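Local coordinates for putative uncharacterized protein (Sulfolobus turreted icosahedral virus, PDB 4IL7) that is a structural protein of the viral capsid, probably of the penton, seen here as its C-terminal domain with a partial jelly-roll fold, at residues F125-T129 / G130-I134. The protein carries 1 engineered substitution. Residues are numbered along the deposited sequence; the frame is centred on the assembly and turned at random. Where two conformers were deposited one is given.
Sequences FNLQT and GENKI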
loop_
_atom_site.group_PDB
_atom_site.type_symbol
_atom_site.label_atom_id
_atom_site.label_comp_id
_atom_site.label_asym_id
_atom_site.label_seq_id
_atom_site.Cartn_x
_atom_site.Cartn_y
_atom_site.Cartn_z
ATOM N N PHE A 125 -7.709 -2.415 -4.598
ATOM C CA PHE A 125 -8.313 -1.980 -3.323
ATOM C C PHE A 125 -8.452 -0.460 -3.283
ATOM O O PHE A 125 -7.554 0.287 -3.623
ATOM C CB PHE A 125 -7.436 -2.397 -2.139
ATOM C CG PHE A 125 -7.262 -3.860 -2.029
ATOM C CD1 PHE A 125 -6.197 -4.504 -2.663
ATOM C CD2 PHE A 125 -8.152 -4.644 -1.310
ATOM C CE1 PHE A 125 -6.020 -5.849 -2.576
ATOM C CE2 PHE A 125 -7.962 -6.036 -1.207
ATOM C CZ PHE A 125 -6.890 -6.590 -1.862
ATOM N N ASN A 126 -9.576 -0.028 -2.752
ATOM C CA ASN A 126 -9.787 1.360 -2.331
ATOM C C ASN A 126 -8.873 1.685 -1.131
ATOM O O ASN A 126 -8.686 0.916 -0.251
ATOM C CB ASN A 126 -11.237 1.525 -1.890
ATOM C CG ASN A 126 -11.560 2.954 -1.689
ATOM O OD1 ASN A 126 -11.646 3.697 -2.622
ATOM N ND2 ASN A 126 -11.775 3.300 -0.447
ATOM N N LEU A 127 -8.330 2.901 -1.241
ATOM C CA LEU A 127 -7.565 3.492 -0.115
ATOM C C LEU A 127 -8.318 4.703 0.421
ATOM O O LEU A 127 -8.875 5.473 -0.300
ATOM C CB LEU A 127 -6.199 3.961 -0.550
ATOM C CG LEU A 127 -5.254 2.860 -1.018
ATOM C CD1 LEU A 127 -3.989 3.483 -1.590
ATOM C CD2 LEU A 127 -4.933 1.913 0.085
ATOM N N GLN A 128 -8.247 4.792 1.759
ATOM C CA GLN A 128 -8.708 5.967 2.508
ATOM C C GLN A 128 -7.457 6.550 3.203
ATOM O O GLN A 128 -6.469 5.903 3.438
ATOM C CB GLN A 128 -9.838 5.604 3.506
ATOM C CG GLN A 128 -11.013 4.963 2.816
ATOM C CD GLN A 128 -12.191 4.757 3.682
ATOM O OE1 GLN A 128 -12.063 4.295 4.795
ATOM N NE2 GLN A 128 -13.369 5.070 3.161
ATOM N N THR A 129 -7.647 7.783 3.695
ATOM C CA THR A 129 -6.645 8.331 4.572
ATOM C C THR A 129 -6.580 7.528 5.848
ATOM O O THR A 129 -7.580 6.921 6.283
ATOM C CB THR A 129 -6.890 9.800 4.883
ATOM O OG1 THR A 129 -8.135 9.966 5.573
ATOM C CG2 THR A 129 -6.855 10.619 3.652
ATOM N N GLY A 130 -5.419 7.600 6.507
ATOM C CA GLY A 130 -5.164 6.787 7.647
ATOM C C GLY A 130 -4.668 5.391 7.280
ATOM O O GLY A 130 -4.071 5.222 6.233
ATOM N N GLU A 131 -4.922 4.402 8.136
ATOM C CA GLU A 131 -4.418 3.032 7.935
ATOM C C GLU A 131 -5.395 2.172 7.123
ATOM O O GLU A 131 -6.599 2.071 7.383
ATOM C CB GLU A 131 -4.078 2.323 9.250
ATOM C CG GLU A 131 -2.857 2.895 9.935
ATOM C CD GLU A 131 -2.503 2.167 11.165
ATOM O OE1 GLU A 131 -3.127 1.134 11.465
ATOM O OE2 GLU A 131 -1.602 2.663 11.816
ATOM N N ASN A 132 -4.807 1.543 6.127
ATOM C CA ASN A 132 -5.494 0.606 5.233
ATOM C C ASN A 132 -4.791 -0.717 5.449
ATOM O O ASN A 132 -3.577 -0.790 5.296
ATOM C CB ASN A 132 -5.369 1.038 3.782
ATOM C CG ASN A 132 -5.953 2.379 3.511
ATOM O OD1 ASN A 132 -7.080 2.524 3.087
ATOM N ND2 ASN A 132 -5.175 3.446 3.740
ATOM N N LYS A 133 -5.465 -1.765 5.836
ATOM C CA LYS A 133 -4.863 -3.045 6.258
ATOM C C LYS A 133 -5.418 -4.140 5.330
ATOM O O LYS A 133 -6.650 -4.342 5.239
ATOM C CB LYS A 133 -5.284 -3.288 7.710
ATOM C CG LYS A 133 -4.747 -4.535 8.344
ATOM C CD LYS A 133 -4.959 -4.458 9.861
ATOM C CE LYS A 133 -4.439 -5.699 10.545
ATOM N NZ LYS A 133 -4.664 -5.551 12.011
ATOM N N ILE A 134 -4.502 -4.880 4.713
ATOM C CA ILE A 134 -4.804 -5.924 3.747
ATOM C C ILE A 134 -3.998 -7.179 4.064
ATOM O O ILE A 134 -2.793 -7.174 4.074
ATOM C CB ILE A 134 -4.457 -5.468 2.305
ATOM C CG1 ILE A 134 -5.130 -4.117 1.965
ATOM C CG2 ILE A 134 -4.824 -6.532 1.299
ATOM C CD1 ILE A 134 -4.666 -3.479 0.632
HETATM O O HOH W 1 -8.265 4.433 7.176
#
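The CA atoms of L127 and N132 lie 6.4 Å apart where strand 121-128 turns into strand 130-136, the short strand axes nearly antiparallel at 157°. The spacing widens from the bend toward F125 and I134, and the tight connection passes between outermost strands of the two four-stranded sheets of the partial jelly roll. No backbone-to-backbone hydrogen bond joins 125-129 to 130-134; instead the N132 side chain binds both N and O of Q128, a worked example of asparagine acting much as a peptide group would. Q128 N donates almost straight to OD1 of N132 at 2.9 Å, and ND2 of N132 donates to Q128 O at 2.8 Å, with that acceptor close to the amide plane. ND2 also bonds to I101 O on the neighbouring strand 97-104. CB of N132 already points across, and CG, beside the backbone N and anti to the carbonyl carbon (chi1 -60°), carries the amide to Q128, where CD2 of L127 packs on CG of N132 at 3.6 Å. Farther along, CD1 of I134 sits over one face of the F125 ring in a CH-pi contact, 4.0 Å from the ring centroid, while CG2 of I134 meets CZ of F125 at 3.8 Å. At the bend, G130 has phi 84° and psi -153°, where a CB would jam against T129 O, which calls for glycine; a water donates to both T129 O and E131 O. With ND2 giving to Q128 O and I101 O, and OD1 accepting from Q128 N, the flip of the N132 amide is set and its polar atoms are satisfied.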